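Local structure of delta-aminolevulinic acid dehydratase (Toxoplasma gondii ME49, 3OBK) at residues A[63-67]-A[296-300]; A[91-95]-A[114-119]; A[107-111]-A[167-171]; A[188-194]-A[256-262]. The protein catalyses the condensation of two molecules of 5-aminolevulinic acid to the pyrrole porphobilinogen, an early step of tetrapyrrole biosynthesis, and assembles as an octamer. One frame throughout, in Å; residues are numbered along the deposited sequence.

Contact 1 of 4, residues A[63-67]-A[296-300]. With EDO (1,2-ethanediol), chain O.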
# COMPACT_ATOMS: atom_id res chain seq x y z
N SER A 63 26.82 -4.10 38.90
CA SER A 63 26.66 -4.39 37.48
C SER A 63 25.90 -3.29 36.67
O SER A 63 25.61 -3.48 35.47
CB SER A 63 26.01 -5.74 37.29
OG SER A 63 24.81 -5.81 38.02
N MET A 64 25.59 -2.16 37.31
CA MET A 64 25.10 -0.96 36.63
C MET A 64 25.84 0.27 37.17
O MET A 64 25.26 1.10 37.87
CB MET A 64 23.62 -0.79 36.87
CG MET A 64 22.81 -1.98 36.48
SD MET A 64 21.05 -1.65 36.65
CE MET A 64 20.82 -0.23 35.59
N PRO A 65 27.13 0.40 36.84
CA PRO A 65 28.01 1.40 37.48
C PRO A 65 27.48 2.81 37.31
O PRO A 65 27.04 3.17 36.21
CB PRO A 65 29.33 1.24 36.69
CG PRO A 65 29.24 -0.09 36.02
CD PRO A 65 27.80 -0.29 35.73
N GLY A 66 27.52 3.60 38.39
CA GLY A 66 26.88 4.90 38.43
C GLY A 66 25.45 4.91 38.98
O GLY A 66 25.01 5.94 39.47
N GLN A 67 24.74 3.77 38.90
CA GLN A 67 23.38 3.65 39.44
C GLN A 67 23.35 2.92 40.78
O GLN A 67 24.13 2.00 41.01
CB GLN A 67 22.48 2.86 38.49
CG GLN A 67 22.43 3.37 37.06
CD GLN A 67 22.08 4.83 37.00
OE1 GLN A 67 21.05 5.26 37.54
NE2 GLN A 67 22.93 5.61 36.33
N TYR A 296 23.01 -0.62 29.18
CA TYR A 296 23.70 0.37 30.00
C TYR A 296 25.07 -0.12 30.47
O TYR A 296 26.06 0.57 30.36
CB TYR A 296 22.83 0.72 31.23
CG TYR A 296 23.44 1.74 32.19
CD1 TYR A 296 23.37 3.11 31.93
CD2 TYR A 296 24.09 1.32 33.35
CE1 TYR A 296 23.93 4.05 32.83
CE2 TYR A 296 24.63 2.22 34.22
CZ TYR A 296 24.57 3.59 33.96
OH TYR A 296 25.14 4.47 34.86
N ALA A 297 25.09 -1.35 30.96
CA ALA A 297 26.32 -1.98 31.43
C ALA A 297 27.36 -2.08 30.32
O ALA A 297 28.54 -1.80 30.54
CB ALA A 297 26.02 -3.36 32.00
N MET A 298 26.92 -2.45 29.12
CA MET A 298 27.85 -2.58 28.02
C MET A 298 28.59 -1.26 27.73
O MET A 298 29.80 -1.23 27.55
CB MET A 298 27.12 -3.08 26.78
CG MET A 298 26.94 -4.59 26.77
SD MET A 298 25.83 -5.17 25.45
CE MET A 298 26.73 -4.63 24.00
N LEU A 299 27.83 -0.17 27.69
CA LEU A 299 28.36 1.14 27.37
C LEU A 299 29.36 1.53 28.42
O LEU A 299 30.47 1.93 28.08
CB LEU A 299 27.23 2.19 27.30
CG LEU A 299 26.74 2.56 25.90
CD1 LEU A 299 25.58 3.55 25.88
CD2 LEU A 299 27.91 3.15 25.13
N LYS A 300 28.93 1.43 29.69
CA LYS A 300 29.80 1.74 30.84
C LYS A 300 31.06 0.90 30.88
O LYS A 300 32.16 1.42 31.09
CB LYS A 300 29.08 1.48 32.17
CG LYS A 300 28.20 2.62 32.63
CD LYS A 300 29.03 3.82 33.21
CE LYS A 300 28.10 5.03 33.47
NZ LYS A 300 28.81 6.25 33.86
C1 EDO O . 22.51 7.75 41.34
O1 EDO O . 23.70 7.00 41.69
C2 EDO O . 21.49 6.93 40.53
O2 EDO O . 20.95 5.80 41.25
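Tyr296 reaches from helix 293-305 into the turn at 63-67, where its hydroxyl is gripped twice. It donates to the carbonyl O of Pro65, with 2.7 Å between Tyr296 OH and Pro65 O, and accepts from the amide of Gln67, NE2 to OH 2.9 Å, in a nearly straight bond (171°). The Gln67 amide stands almost perpendicular to the phenol ring, its N-H directed in its own plane at the oxygen. With CG anti to the backbone N (chi1 179°), Tyr296 leaves its helix toward the loop, and its CE2 edge slides along the backbone at Met64 C, 3.7 Å away. Met64 to Gln67 form a type II beta turn in the loop between strand 59-60 and strand 68-70, and the two bonds to Tyr296 tie this loop to helix 293-305 of the TIM barrel. Lys300 lays its CG over one face of the Tyr296 ring, near the rim, while its NZ goes on to a salt bridge with Glu310. Pro65 CG meets Lys300 CB at 4.2 Å, and Pro65 also packs on Tyr307 of a second subunit. The looser, solvent side lies at Gly66, which is exposed and offers its carbonyl to a 1,2-ethanediol, probably from the crystallisation liquor.

Contact 2 of 4, residues A[91-95]-A[114-119]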
# COMPACT_ATOMS: atom_id res chain seq x y z
N MET A 91 10.62 6.63 36.30
CA MET A 91 10.03 5.32 36.44
C MET A 91 10.66 4.77 37.73
O MET A 91 11.85 4.94 37.94
CB MET A 91 10.43 4.53 35.18
CG MET A 91 9.68 3.28 34.82
SD MET A 91 10.22 2.67 33.15
CE MET A 91 9.01 3.34 32.01
N LEU A 92 9.87 4.15 38.59
CA LEU A 92 10.34 3.69 39.91
C LEU A 92 10.21 2.20 40.15
O LEU A 92 9.14 1.62 40.03
CB LEU A 92 9.58 4.39 41.04
CG LEU A 92 9.35 5.89 40.96
CD1 LEU A 92 8.54 6.25 42.18
CD2 LEU A 92 10.66 6.68 40.89
N PHE A 93 11.30 1.59 40.55
CA PHE A 93 11.33 0.18 40.84
C PHE A 93 11.73 -0.01 42.30
O PHE A 93 12.64 0.65 42.78
CB PHE A 93 12.37 -0.47 39.94
CG PHE A 93 12.06 -0.38 38.47
CD1 PHE A 93 11.15 -1.23 37.88
CD2 PHE A 93 12.76 0.49 37.67
CE1 PHE A 93 10.91 -1.18 36.52
CE2 PHE A 93 12.55 0.54 36.32
CZ PHE A 93 11.63 -0.27 35.74
N PRO A 94 11.04 -0.89 43.03
CA PRO A 94 11.41 -1.18 44.42
C PRO A 94 12.25 -2.44 44.60
O PRO A 94 11.90 -3.49 44.08
CB PRO A 94 10.06 -1.39 45.08
CG PRO A 94 9.22 -1.97 44.02
CD PRO A 94 9.73 -1.46 42.69
N LYS A 95 13.37 -2.31 45.31
CA LYS A 95 14.06 -3.48 45.86
C LYS A 95 13.37 -3.79 47.19
O LYS A 95 13.48 -3.03 48.14
CB LYS A 95 15.58 -3.21 46.01
CG LYS A 95 16.32 -3.82 47.21
CD LYS A 95 16.33 -5.34 47.26
CE LYS A 95 17.45 -5.90 48.21
NZ LYS A 95 17.43 -5.43 49.67
N LEU A 114 6.82 0.00 50.11
CA LEU A 114 7.87 0.95 49.71
C LEU A 114 7.47 1.75 48.47
O LEU A 114 7.55 2.97 48.48
CB LEU A 114 9.21 0.25 49.49
CG LEU A 114 10.36 1.13 48.98
CD1 LEU A 114 10.78 2.23 49.94
CD2 LEU A 114 11.53 0.25 48.65
N LEU A 115 7.04 1.10 47.41
CA LEU A 115 6.75 1.86 46.19
C LEU A 115 5.66 2.90 46.40
O LEU A 115 5.87 4.07 46.09
CB LEU A 115 6.44 0.96 44.99
CG LEU A 115 6.57 1.61 43.62
CD1 LEU A 115 7.92 2.31 43.47
CD2 LEU A 115 6.35 0.53 42.54
N PRO A 116 4.49 2.52 46.95
CA PRO A 116 3.50 3.58 47.20
C PRO A 116 4.01 4.73 48.05
O PRO A 116 3.65 5.86 47.81
CB PRO A 116 2.37 2.85 47.93
CG PRO A 116 2.43 1.50 47.42
CD PRO A 116 3.91 1.20 47.23
N ARG A 117 4.83 4.45 49.05
CA ARG A 117 5.39 5.52 49.88
C ARG A 117 6.37 6.39 49.07
O ARG A 117 6.45 7.59 49.28
CB ARG A 117 6.08 4.96 51.12
CG ARG A 117 5.14 4.44 52.17
CD ARG A 117 5.90 3.99 53.43
NE ARG A 117 6.39 2.61 53.34
CZ ARG A 117 7.66 2.20 53.36
NH1 ARG A 117 7.89 0.90 53.29
NH2 ARG A 117 8.70 3.04 53.44
N ALA A 118 7.12 5.76 48.17
CA ALA A 118 8.06 6.49 47.33
C ALA A 118 7.31 7.45 46.43
O ALA A 118 7.74 8.60 46.25
CB ALA A 118 8.89 5.53 46.51
N ILE A 119 6.20 6.99 45.88
CA ILE A 119 5.36 7.82 45.03
C ILE A 119 4.77 8.98 45.81
O ILE A 119 4.81 10.11 45.35
CB ILE A 119 4.21 7.01 44.42
CG1 ILE A 119 4.73 6.01 43.40
CG2 ILE A 119 3.18 7.95 43.78
CD1 ILE A 119 3.63 5.13 42.84
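Leu115 is the side chain of helix 114-125 that presses most fully on strand 89-95. Its two methyl groups divide the work: CD1 sits against Leu92 CB at 3.6 Å, while CD2 lies beside the ring of Pro94, 3.9 Å from Pro94 CD. Leu115 thus spans the gap between Leu92 and Pro94, the two strand residues that face the helix, and both methyls also come near the carbonyl O of Leu92. The branch is carried there by a first torsion that sets CG anti to the backbone N (chi1 -161°). At the far end of the strand segment, Leu114 CD2 touches Pro94 CB at 4.2 Å and comes 3.8 Å from the backbone O of Lys95. One helical turn on from Leu115, the CG1 arm of Ile119 meets Leu92 CD1 at 4.0 Å, with Ala118 CB a more distant neighbour. The side chains that meet are all apolar, and nearly all the touching residues are buried.

Phe93, between Leu92 and Pro94, turns its side chain from the helix to the opposite side of the strand, where it touches bound porphobilinogen and meets Phe222 edge-to-face. The strand therefore has a hydrophobic outer side for the helix and an inner side for the pocket. Strand and helix segments run at 142° to each other, their axes 8.5 Å apart, as the first two elements of the beta-alpha-beta unit completed by strand 130-135. Strand 89-95 pairs in parallel with 46-53 and 130-135 in the TIM barrel, and helix 114-125 is flanked by helix 72-84, through Met72 and Leu75, and by helix 158-175, through Leu172.

Contact 3 of 4, residues A[107-111]-A[167-171]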
# COMPACT_ATOMS: atom_id res chain seq x y z
N GLU A 107 2.51 -8.31 48.61
CA GLU A 107 3.13 -7.02 48.95
C GLU A 107 3.01 -6.00 47.80
O GLU A 107 3.11 -4.80 48.02
CB GLU A 107 4.59 -7.25 49.36
CG GLU A 107 5.39 -6.00 49.80
CD GLU A 107 4.82 -5.19 50.99
OE1 GLU A 107 4.05 -5.74 51.84
OE2 GLU A 107 5.16 -3.98 51.05
N SER A 108 2.77 -6.48 46.58
CA SER A 108 2.60 -5.61 45.40
C SER A 108 1.44 -4.61 45.52
O SER A 108 1.53 -3.50 44.97
CB SER A 108 2.42 -6.45 44.13
OG SER A 108 1.22 -7.20 44.15
N TYR A 109 0.38 -4.99 46.22
CA TYR A 109 -0.74 -4.11 46.44
C TYR A 109 -0.89 -3.67 47.88
O TYR A 109 -1.97 -3.27 48.29
CB TYR A 109 -2.04 -4.73 45.92
CG TYR A 109 -2.34 -6.14 46.37
CD1 TYR A 109 -2.99 -6.39 47.57
CD2 TYR A 109 -2.02 -7.22 45.57
CE1 TYR A 109 -3.29 -7.68 47.98
CE2 TYR A 109 -2.31 -8.53 45.97
CZ TYR A 109 -2.95 -8.74 47.17
OH TYR A 109 -3.22 -10.03 47.56
N ASN A 110 0.20 -3.67 48.64
CA ASN A 110 0.22 -3.14 50.00
C ASN A 110 0.34 -1.61 49.96
O ASN A 110 1.39 -1.10 49.63
CB ASN A 110 1.38 -3.75 50.78
CG ASN A 110 1.53 -3.17 52.18
OD1 ASN A 110 0.71 -2.35 52.63
ND2 ASN A 110 2.60 -3.57 52.88
N PRO A 111 -0.71 -0.88 50.35
CA PRO A 111 -0.68 0.58 50.21
C PRO A 111 0.29 1.32 51.14
O PRO A 111 0.48 2.54 50.99
CB PRO A 111 -2.13 1.01 50.51
CG PRO A 111 -2.81 -0.16 51.06
CD PRO A 111 -1.91 -1.34 51.07
N LYS A 167 -4.93 -5.35 41.22
CA LYS A 167 -4.86 -4.80 42.56
C LYS A 167 -3.66 -3.90 42.66
O LYS A 167 -3.77 -2.82 43.19
CB LYS A 167 -4.76 -5.89 43.63
CG LYS A 167 -6.03 -6.71 43.84
CD LYS A 167 -5.66 -7.88 44.72
CE LYS A 167 -6.82 -8.72 45.13
NZ LYS A 167 -6.39 -9.53 46.34
N GLN A 168 -2.53 -4.35 42.14
CA GLN A 168 -1.31 -3.57 42.11
C GLN A 168 -1.50 -2.25 41.41
O GLN A 168 -1.08 -1.21 41.95
CB GLN A 168 -0.16 -4.30 41.44
CG GLN A 168 1.18 -3.55 41.55
CD GLN A 168 2.31 -4.25 40.87
OE1 GLN A 168 2.09 -5.12 40.03
NE2 GLN A 168 3.53 -3.88 41.22
N ALA A 169 -2.09 -2.28 40.22
CA ALA A 169 -2.30 -1.02 39.48
C ALA A 169 -3.19 -0.03 40.24
O ALA A 169 -2.95 1.16 40.18
CB ALA A 169 -2.85 -1.26 38.02
N ILE A 170 -4.21 -0.52 40.95
CA ILE A 170 -5.09 0.37 41.71
C ILE A 170 -4.30 1.03 42.88
O ILE A 170 -4.32 2.25 43.04
CB ILE A 170 -6.40 -0.36 42.19
CG1 ILE A 170 -7.40 -0.50 41.02
CG2 ILE A 170 -7.07 0.40 43.31
CD1 ILE A 170 -8.51 -1.54 41.21
N THR A 171 -3.57 0.24 43.65
CA THR A 171 -2.76 0.76 44.71
C THR A 171 -1.80 1.87 44.27
O THR A 171 -1.66 2.89 44.96
CB THR A 171 -1.93 -0.36 45.37
OG1 THR A 171 -2.81 -1.41 45.81
CG2 THR A 171 -1.20 0.16 46.56
O HOH W 1 3.93 -2.15 43.84
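Tyr109, Thr171 and Lys167 bury the most surface here. The phenol ring of Tyr109 and the aliphatic chain of Lys167 lie side by side and point the same way, and the lysine covers one face of the ring: CD stands above its centre, 3.7 Å from the centroid and 13° off the ring normal, a CH-pi contact. Farther out, the two polar ends come together in a weak hydrogen bond, with Lys167 NZ 3.4 Å from Tyr109 OH. The ring owes its place to a first torsion of 50°, which tucks CG between the backbone N and the carbonyl carbon, while the extended lysine follows it outward. In this way the loop that leads from strand 89-95 into helix 114-125 is laid against helix 158-175, the next long outer helix of the TIM barrel. Thr171, one turn after Lys167, faces the loop backbone with both branches. OG1 lies 3.2 Å from Tyr109 O and 3.1 Å from the Lys167 carbonyl O, and its single proton could go to either; CG2 rests 3.7 Å from Pro111 CA. On the other flank Gln168 passes its CG close to Ser108 O, at 3.4 Å. A water donates to that same carbonyl and accepts from Gln168 NE2, bridging helix and loop, while Gln168 OE1 is bound by the backbone N of Ala136. Within the loop, Asn110 ND2 donates to Glu107 OE1 at 2.8 Å.

Contact 4 of 4, residues A[188-194]-A[256-262]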
# COMPACT_ATOMS: atom_id res chain seq x y z
N GLY A 188 -3.97 -10.19 28.00
CA GLY A 188 -5.19 -9.48 28.37
C GLY A 188 -5.10 -8.54 29.55
O GLY A 188 -6.10 -7.96 29.93
N ARG A 189 -3.92 -8.34 30.11
CA ARG A 189 -3.85 -7.49 31.31
C ARG A 189 -4.21 -6.03 31.04
O ARG A 189 -4.75 -5.37 31.93
CB ARG A 189 -2.48 -7.62 32.04
CG ARG A 189 -1.35 -6.70 31.64
CD ARG A 189 -0.70 -7.07 30.31
NE ARG A 189 0.73 -6.77 30.35
CZ ARG A 189 1.53 -6.68 29.29
NH1 ARG A 189 1.05 -6.84 28.07
NH2 ARG A 189 2.82 -6.40 29.45
N VAL A 190 -3.92 -5.51 29.83
CA VAL A 190 -4.16 -4.08 29.60
C VAL A 190 -5.62 -3.76 29.81
O VAL A 190 -5.98 -2.88 30.56
CB VAL A 190 -3.70 -3.57 28.21
CG1 VAL A 190 -4.13 -2.12 28.05
CG2 VAL A 190 -2.15 -3.69 28.03
N SER A 191 -6.48 -4.50 29.16
CA SER A 191 -7.90 -4.21 29.23
C SER A 191 -8.43 -4.40 30.64
O SER A 191 -9.31 -3.64 31.06
CB SER A 191 -8.70 -5.12 28.30
OG SER A 191 -10.06 -4.75 28.28
N ALA A 192 -7.92 -5.41 31.34
CA ALA A 192 -8.41 -5.75 32.66
C ALA A 192 -8.02 -4.64 33.61
O ALA A 192 -8.84 -4.20 34.45
CB ALA A 192 -7.87 -7.10 33.12
N ILE A 193 -6.77 -4.19 33.49
CA ILE A 193 -6.28 -3.11 34.35
C ILE A 193 -7.05 -1.84 34.03
O ILE A 193 -7.45 -1.13 34.92
CB ILE A 193 -4.78 -2.86 34.20
CG1 ILE A 193 -4.01 -4.06 34.76
CG2 ILE A 193 -4.44 -1.59 34.92
CD1 ILE A 193 -2.58 -4.30 34.30
N ARG A 194 -7.29 -1.60 32.76
CA ARG A 194 -8.00 -0.40 32.35
C ARG A 194 -9.38 -0.29 33.03
O ARG A 194 -9.76 0.77 33.49
CB ARG A 194 -8.15 -0.37 30.83
CG ARG A 194 -8.81 0.91 30.29
CD ARG A 194 -7.93 2.15 30.43
NE ARG A 194 -8.12 2.83 31.71
CZ ARG A 194 -7.25 3.66 32.25
NH1 ARG A 194 -7.52 4.21 33.42
NH2 ARG A 194 -6.10 3.95 31.64
N ASP A 256 -3.01 -4.40 22.29
CA ASP A 256 -2.92 -3.48 23.40
C ASP A 256 -3.54 -2.17 23.02
O ASP A 256 -4.15 -1.51 23.87
CB ASP A 256 -1.48 -3.26 23.85
CG ASP A 256 -0.88 -4.49 24.54
OD1 ASP A 256 -1.59 -5.40 25.09
OD2 ASP A 256 0.35 -4.52 24.53
N ALA A 257 -3.43 -1.79 21.75
CA ALA A 257 -4.13 -0.62 21.24
C ALA A 257 -5.63 -0.73 21.46
O ALA A 257 -6.26 0.18 21.99
CB ALA A 257 -3.86 -0.43 19.79
N SER A 258 -6.21 -1.85 21.05
CA SER A 258 -7.67 -1.97 21.10
C SER A 258 -8.17 -2.28 22.53
O SER A 258 -9.34 -2.06 22.83
CB SER A 258 -8.18 -3.00 20.09
OG SER A 258 -7.63 -4.25 20.38
N GLU A 259 -7.28 -2.73 23.40
CA GLU A 259 -7.57 -2.81 24.85
C GLU A 259 -7.50 -1.47 25.59
O GLU A 259 -7.74 -1.42 26.79
CB GLU A 259 -6.64 -3.84 25.51
CG GLU A 259 -6.98 -5.27 25.12
CD GLU A 259 -6.06 -6.33 25.75
OE1 GLU A 259 -5.51 -6.14 26.88
OE2 GLU A 259 -5.93 -7.41 25.10
N GLY A 260 -7.11 -0.39 24.91
CA GLY A 260 -7.13 0.96 25.51
C GLY A 260 -5.84 1.61 26.02
O GLY A 260 -5.87 2.67 26.65
N ALA A 261 -4.70 0.99 25.74
CA ALA A 261 -3.41 1.55 26.12
C ALA A 261 -3.26 2.96 25.55
O ALA A 261 -3.81 3.28 24.49
CB ALA A 261 -2.29 0.69 25.64
N ASP A 262 -2.50 3.77 26.28
CA ASP A 262 -2.15 5.13 25.92
C ASP A 262 -0.80 5.21 25.19
O ASP A 262 -0.57 6.15 24.41
CB ASP A 262 -2.06 5.96 27.21
CG ASP A 262 -3.36 6.02 27.97
OD1 ASP A 262 -4.31 6.65 27.44
OD2 ASP A 262 -3.45 5.49 29.10
O HOH W 2 -3.67 -9.33 25.21
O HOH W 3 1.18 -6.90 25.27
O HOH W 4 -2.78 -6.80 27.10
O HOH W 5 -4.84 3.34 29.06
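Glu259 stretches its side chain along the start of helix 189-199, its CG 3.6 Å from Ser191 CB, and sets its carboxylate at the first turn. OE1 accepts the backbone N-H of Ser191 at 3.0 Å, a bond made on the anti side of the carboxylate and 24° out of its plane. The chain is extended beyond CG (chi2 179°), which lets the acid reach this helix end, whose dipole would probably favour a negative group. Water extends the grip: one molecule links Glu259 OE2 to the N-cap Gly188 N, and another donates to Glu259 OE1 and Asp256 OD1 while accepting from Val190 N.

Val190 crosses Asp256 at about a right angle, its CG2 3.4 Å from Asp256 OD1, and turns CG1 to Ala261 CB at 4.1 Å. Asp256 OD2 is hydrogen-bonded to Ser211 OG. Arg194 and Asp262 also cross nearly at right angles, guanidinium and carboxylate planes 72° apart. Their salt bridge is long, 4.0 Å from NH2 to OD2, but a water in the guanidinium plane, at its edge, accepts from Arg194 NH2 and donates to Asp262 OD2 and Gly260 O. Arg194 is further bound by Asp198, and Asp262 by Arg25 of a third subunit.

Gly260, with positive phi, closes helix 247-258 in a Schellman motif leading to strand 263-267. The contact thus pairs a helix N-terminus with a C-terminal cap on the outside of the TIM barrel, and itself touches neighbouring subunits.

All four contacts belong to one TIM barrel, and along the chain contacts 2, 3 and 4 are nested within the long loop closed by contact 1. Contacts 2 and 3 interlock: their segments alternate in sequence, their centres are 11 Å apart, and Pro116 packs on Asn110, Pro111 and Thr171. Contact 4 follows both in sequence, its centre 18 Å from that of contact 3, joined to it where Ala169 of helix 158-175 meets Ile193 of helix 189-199. Successive barrel helices are thus linked side by side. Contact 1 stands apart, centres about 33 Å from contact 4, across the chain's centre. Both touch neighbouring subunits, so the barrel meets other subunits of the octamer at well-separated places, while contact 2 borders the product pocket.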